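Local atomic coordinates of fiber (PDB entry 6FJN), a protein that forms the trimeric fiber of human adenovirus 26, whose knob domain, the part described here, probably attaches the virion to receptors on the host cell. Residues A[135-147]-A[151-163]. Sequence-based numbering, arbitrary orientation.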
loop_
_atom_site.group_PDB
_atom_site.type_symbol
_atom_site.label_atom_id
_atom_site.label_comp_id
_atom_site.label_asym_id
_atom_site.label_seq_id
_atom_site.Cartn_x
_atom_site.Cartn_y
_atom_site.Cartn_z
ATOM N N TYR A 135 19.750 -1.139 -1.253
ATOM C CA TYR A 135 20.544 0.022 -0.962
ATOM C C TYR A 135 20.420 1.120 -2.011
ATOM O O TYR A 135 21.180 2.097 -1.968
ATOM C CB TYR A 135 22.025 -0.406 -0.768
ATOM C CG TYR A 135 22.644 -1.090 -1.961
ATOM C CD1 TYR A 135 22.562 -2.496 -2.093
ATOM C CD2 TYR A 135 23.316 -0.386 -2.938
ATOM C CE1 TYR A 135 23.104 -3.134 -3.197
ATOM C CE2 TYR A 135 23.901 -1.015 -4.008
ATOM C CZ TYR A 135 23.778 -2.418 -4.143
ATOM O OH TYR A 135 24.363 -3.005 -5.242
ATOM N N GLN A 136 19.461 1.007 -2.927
ATOM C CA GLN A 136 19.282 1.971 -4.002
ATOM C C GLN A 136 17.886 2.571 -4.018
ATOM O O GLN A 136 17.129 2.433 -4.963
ATOM C CB GLN A 136 19.591 1.347 -5.351
ATOM C CG GLN A 136 21.057 0.865 -5.397
ATOM C CD GLN A 136 21.578 0.570 -6.787
ATOM O OE1 GLN A 136 20.796 0.119 -7.699
ATOM N NE2 GLN A 136 22.797 0.839 -7.023
ATOM N N PRO A 137 17.539 3.341 -2.974
ATOM C CA PRO A 137 16.236 3.985 -2.959
ATOM C C PRO A 137 16.085 5.051 -4.033
ATOM O O PRO A 137 17.039 5.775 -4.408
ATOM C CB PRO A 137 16.196 4.647 -1.612
ATOM C CG PRO A 137 17.643 4.896 -1.248
ATOM C CD PRO A 137 18.371 3.707 -1.817
ATOM N N VAL A 138 14.869 5.171 -4.515
ATOM C CA VAL A 138 14.410 6.189 -5.440
ATOM C C VAL A 138 13.102 6.683 -4.874
ATOM O O VAL A 138 12.206 5.873 -4.576
ATOM C CB VAL A 138 14.225 5.600 -6.837
ATOM C CG1 VAL A 138 13.524 6.589 -7.771
ATOM C CG2 VAL A 138 15.537 5.154 -7.443
ATOM N N ILE A 139 12.890 7.987 -4.824
ATOM C CA ILE A 139 11.654 8.526 -4.265
ATOM C C ILE A 139 10.646 8.472 -5.406
ATOM O O ILE A 139 10.958 8.869 -6.548
ATOM C CB ILE A 139 11.877 9.964 -3.769
ATOM C CG1 ILE A 139 13.101 10.047 -2.830
ATOM C CG2 ILE A 139 10.647 10.508 -3.110
ATOM C CD1 ILE A 139 13.549 11.474 -2.621
ATOM N N ILE A 140 9.495 7.941 -5.109
ATOM C CA ILE A 140 8.359 8.040 -6.026
ATOM C C ILE A 140 7.382 9.067 -5.454
ATOM O O ILE A 140 7.019 9.010 -4.272
ATOM C CB ILE A 140 7.668 6.696 -6.269
ATOM C CG1 ILE A 140 6.616 6.829 -7.362
ATOM C CG2 ILE A 140 7.125 6.019 -5.016
ATOM C CD1 ILE A 140 5.970 5.522 -7.785
ATOM N N THR A 141 6.967 10.010 -6.310
ATOM C CA THR A 141 5.919 10.967 -5.963
ATOM C C THR A 141 4.788 10.760 -6.951
ATOM O O THR A 141 5.006 10.953 -8.185
ATOM C CB THR A 141 6.399 12.407 -6.061
ATOM O OG1 THR A 141 7.507 12.609 -5.170
ATOM C CG2 THR A 141 5.291 13.361 -5.645
ATOM N N ILE A 142 3.620 10.383 -6.479
ATOM C CA ILE A 142 2.422 10.273 -7.312
ATOM C C ILE A 142 1.565 11.475 -7.006
ATOM O O ILE A 142 1.278 11.732 -5.839
ATOM C CB ILE A 142 1.663 8.981 -7.079
ATOM C CG1 ILE A 142 2.616 7.781 -7.141
ATOM C CG2 ILE A 142 0.540 8.861 -8.094
ATOM C CD1 ILE A 142 1.967 6.438 -6.904
ATOM N N ALA A 143 1.137 12.216 -8.036
ATOM C CA ALA A 143 0.326 13.407 -7.837
ATOM C C ALA A 143 -0.940 13.313 -8.619
ATOM O O ALA A 143 -0.927 12.913 -9.794
ATOM C CB ALA A 143 1.088 14.678 -8.220
ATOM N N PHE A 144 -2.044 13.740 -8.003
ATOM C CA PHE A 144 -3.367 13.653 -8.599
ATOM C C PHE A 144 -3.914 15.024 -8.927
ATOM O O PHE A 144 -4.022 15.897 -8.050
ATOM C CB PHE A 144 -4.320 12.948 -7.620
ATOM C CG PHE A 144 -3.838 11.555 -7.281
ATOM C CD1 PHE A 144 -3.913 10.528 -8.208
ATOM C CD2 PHE A 144 -3.267 11.268 -6.068
ATOM C CE1 PHE A 144 -3.416 9.280 -7.955
ATOM C CE2 PHE A 144 -2.763 9.987 -5.794
ATOM C CZ PHE A 144 -2.839 9.020 -6.764
ATOM N N ASN A 145 -4.296 15.194 -10.204
ATOM C CA ASN A 145 -4.982 16.395 -10.698
ATOM C C ASN A 145 -4.199 17.683 -10.542
ATOM O O ASN A 145 -4.767 18.753 -10.502
ATOM C CB ASN A 145 -6.394 16.535 -10.118
ATOM C CG ASN A 145 -7.295 15.384 -10.449
ATOM O OD1 ASN A 145 -8.283 15.134 -9.660
ATOM N ND2 ASN A 145 -7.076 14.687 -11.506
ATOM N N GLN A 146 -2.868 17.576 -10.491
ATOM C CA GLN A 146 -2.039 18.767 -10.321
ATOM C C GLN A 146 -1.544 19.354 -11.627
ATOM O O GLN A 146 -0.962 20.435 -11.620
ATOM C CB GLN A 146 -0.884 18.507 -9.347
ATOM C CG GLN A 146 -1.384 18.062 -7.966
ATOM C CD GLN A 146 -2.413 19.022 -7.422
ATOM O OE1 GLN A 146 -2.102 20.205 -7.174
ATOM N NE2 GLN A 146 -3.646 18.614 -7.362
ATOM N N GLU A 147 -1.797 18.714 -12.768
ATOM C CA GLU A 147 -1.441 19.255 -14.052
ATOM C C GLU A 147 -2.560 20.124 -14.604
ATOM O O GLU A 147 -3.724 19.855 -14.421
ATOM C CB GLU A 147 -1.158 18.146 -15.053
ATOM C CG GLU A 147 0.000 17.237 -14.599
ATOM C CD GLU A 147 1.287 18.002 -14.404
ATOM O OE1 GLU A 147 1.745 18.660 -15.371
ATOM O OE2 GLU A 147 1.918 17.895 -13.342
ATOM N N GLY A 151 -5.193 21.689 -21.311
ATOM C CA GLY A 151 -6.633 21.661 -21.001
ATOM C C GLY A 151 -7.104 20.387 -20.310
ATOM O O GLY A 151 -8.299 20.119 -20.322
ATOM N N CYS A 152 -6.198 19.586 -19.755
ATOM C CA CYS A 152 -6.615 18.322 -19.111
ATOM C C CYS A 152 -7.658 18.525 -18.021
ATOM O O CYS A 152 -7.684 19.555 -17.338
ATOM C CB CYS A 152 -5.401 17.585 -18.596
ATOM S SG CYS A 152 -4.497 18.348 -17.236
ATOM N N ALA A 153 -8.600 17.596 -17.905
ATOM C CA ALA A 153 -9.556 17.593 -16.833
ATOM C C ALA A 153 -9.041 16.907 -15.577
ATOM O O ALA A 153 -9.436 17.271 -14.467
ATOM C CB ALA A 153 -10.807 16.889 -17.309
ATOM N N TYR A 154 -8.196 15.896 -15.776
ATOM C CA TYR A 154 -7.654 15.076 -14.671
ATOM C C TYR A 154 -6.212 14.766 -15.014
ATOM O O TYR A 154 -5.800 14.815 -16.185
ATOM C CB TYR A 154 -8.394 13.745 -14.497
ATOM C CG TYR A 154 -9.878 13.853 -14.355
ATOM C CD1 TYR A 154 -10.455 14.041 -13.100
ATOM C CD2 TYR A 154 -10.721 13.724 -15.464
ATOM C CE1 TYR A 154 -11.820 14.108 -12.955
ATOM C CE2 TYR A 154 -12.089 13.810 -15.325
ATOM C CZ TYR A 154 -12.642 14.014 -14.072
ATOM O OH TYR A 154 -13.984 14.099 -13.873
ATOM N N SER A 155 -5.432 14.394 -13.992
ATOM C CA SER A 155 -4.074 13.946 -14.281
ATOM C C SER A 155 -3.615 12.995 -13.185
ATOM O O SER A 155 -4.030 13.085 -12.010
ATOM C CB SER A 155 -3.092 15.099 -14.393
ATOM O OG SER A 155 -3.009 15.890 -13.218
ATOM N N ILE A 156 -2.701 12.103 -13.581
ATOM C CA ILE A 156 -1.910 11.303 -12.627
ATOM C C ILE A 156 -0.498 11.393 -13.101
ATOM O O ILE A 156 -0.209 11.087 -14.273
ATOM C CB ILE A 156 -2.351 9.813 -12.568
ATOM C CG1 ILE A 156 -3.853 9.674 -12.271
ATOM C CG2 ILE A 156 -1.493 9.059 -11.567
ATOM C CD1 ILE A 156 -4.396 8.264 -12.392
ATOM N N THR A 157 0.415 11.841 -12.232
ATOM C CA THR A 157 1.822 11.877 -12.615
ATOM C C THR A 157 2.638 11.041 -11.648
ATOM O O THR A 157 2.310 10.915 -10.447
ATOM C CB THR A 157 2.368 13.309 -12.712
ATOM O OG1 THR A 157 2.403 13.908 -11.413
ATOM C CG2 THR A 157 1.519 14.152 -13.655
ATOM N N PHE A 158 3.708 10.463 -12.169
ATOM C CA PHE A 158 4.657 9.650 -11.410
ATOM C C PHE A 158 6.006 10.270 -11.585
ATOM O O PHE A 158 6.527 10.282 -12.721
ATOM C CB PHE A 158 4.676 8.203 -11.942
ATOM C CG PHE A 158 3.336 7.549 -12.000
ATOM C CD1 PHE A 158 2.809 6.867 -10.909
ATOM C CD2 PHE A 158 2.571 7.594 -13.156
ATOM C CE1 PHE A 158 1.557 6.286 -10.938
ATOM C CE2 PHE A 158 1.321 7.038 -13.187
ATOM C CZ PHE A 158 0.810 6.385 -12.085
ATOM N N THR A 159 6.591 10.788 -10.503
ATOM C CA THR A 159 7.924 11.347 -10.565
ATOM C C THR A 159 8.845 10.457 -9.770
ATOM O O THR A 159 8.493 9.952 -8.681
ATOM C CB THR A 159 7.927 12.769 -9.978
ATOM O OG1 THR A 159 7.021 13.598 -10.723
ATOM C CG2 THR A 159 9.295 13.434 -10.039
ATOM N N PHE A 160 10.051 10.266 -10.300
ATOM C CA PHE A 160 11.081 9.483 -9.646
ATOM C C PHE A 160 12.264 10.407 -9.422
ATOM O O PHE A 160 12.734 11.058 -10.401
ATOM C CB PHE A 160 11.459 8.293 -10.525
ATOM C CG PHE A 160 10.313 7.342 -10.750
ATOM C CD1 PHE A 160 9.411 7.573 -11.779
ATOM C CD2 PHE A 160 10.062 6.301 -9.867
ATOM C CE1 PHE A 160 8.323 6.773 -11.946
ATOM C CE2 PHE A 160 8.969 5.464 -10.056
ATOM C CZ PHE A 160 8.105 5.721 -11.077
ATOM N N THR A 161 12.708 10.529 -8.169
ATOM C CA THR A 161 13.739 11.495 -7.805
ATOM C C THR A 161 14.756 10.818 -6.928
ATOM O O THR A 161 14.355 10.077 -5.995
ATOM C CB THR A 161 13.108 12.685 -7.018
ATOM O OG1 THR A 161 11.989 13.210 -7.717
ATOM C CG2 THR A 161 14.094 13.797 -6.791
ATOM N N TRP A 162 16.026 11.053 -7.139
ATOM C CA TRP A 162 17.026 10.375 -6.317
ATOM C C TRP A 162 18.256 11.256 -6.209
ATOM O O TRP A 162 18.390 12.278 -6.867
ATOM C CB TRP A 162 17.361 8.982 -6.851
ATOM C CG TRP A 162 17.923 8.927 -8.216
ATOM C CD1 TRP A 162 19.224 8.710 -8.525
ATOM C CD2 TRP A 162 17.210 8.938 -9.451
ATOM N NE1 TRP A 162 19.390 8.635 -9.890
ATOM C CE2 TRP A 162 18.166 8.761 -10.482
ATOM C CE3 TRP A 162 15.881 9.110 -9.815
ATOM C CZ2 TRP A 162 17.814 8.741 -11.831
ATOM C CZ3 TRP A 162 15.536 9.100 -11.148
ATOM C CH2 TRP A 162 16.506 8.925 -12.152
ATOM N N GLN A 163 19.154 10.824 -5.313
ATOM C CA GLN A 163 20.373 11.547 -4.982
ATOM C C GLN A 163 21.638 10.716 -5.270
ATOM O O GLN A 163 22.671 11.286 -5.640
ATOM C CB GLN A 163 20.325 11.926 -3.497
ATOM C CG GLN A 163 19.186 12.906 -3.116
ATOM C CD GLN A 163 17.764 12.345 -3.036
ATOM O OE1 GLN A 163 17.510 11.149 -2.662
ATOM N NE2 GLN A 163 16.782 13.215 -3.423
HETATM O O HOH W 1 16.348 8.354 -3.188
HETATM O O HOH W 2 18.996 8.111 -3.854
HETATM O O HOH W 3 4.460 13.288 -9.716
HETATM O O HOH W 4 9.733 11.890 -6.585
HETATM O O HOH W 5 -1.184 15.276 -11.283
HETATM O O HOH W 6 1.335 16.386 -11.243
#
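CG1 of Val-138 lies at the edge of the Phe-160 ring, near its plane, 4.1 Å from CD2 of Phe-160. Ile-140 runs alongside the same ring, pointing the same way, and its CD1 reaches CE2 of Phe-160 at 3.8 Å. This isoleucine has CG1 anti to the backbone N (chi1 -173°), which lays the branch against the ring. Ile-142 lies alongside Phe-158 in the same way, its CG1 3.9 Å from CD1 of the phenylalanine. Ile-156 CG2 touches both Ile-142 CG2 (4.0 Å) and Phe-144 CE1 (4.1 Å).

The opposite face of the sheet carries four threonines, Thr-141, Thr-157, Thr-159 and Thr-161, together with Ile-139 and Ala-143. One water joins Thr-141 O, Thr-157 OG1 and Thr-159 OG1; another joins the hydroxyls of Thr-141 and Thr-161. Thr-161 OG1 also hydrogen-bonds to Asp-58 OD1. Between the strands, Ile-139/Thr-161, Thr-141/Thr-159 and Ala-143/Thr-157 are hydrogen-bonded pairs. The Thr-159 N to Thr-141 O bond is 2.8 Å and nearly straight (171°).

At the turn, Ser-155 OG accepts the N-H of Glu-147 at 3.1 Å. The chi1 of Ser-155 (59°) turns its OG in over its own backbone, toward the N-H of Glu-147. Glu-147 CG packs 3.6 Å from Thr-157 CG2, while its carboxylate forms a salt bridge with Lys-60.

The segments make an antiparallel beta hairpin at the middle of a four-stranded sheet of the knob. Strand 123-129 pairs with 137-144, and strand 58-65 with 154-161. The face of Ile-142, Ile-156 and Phe-158 packs on strand 176-181 of the other sheet.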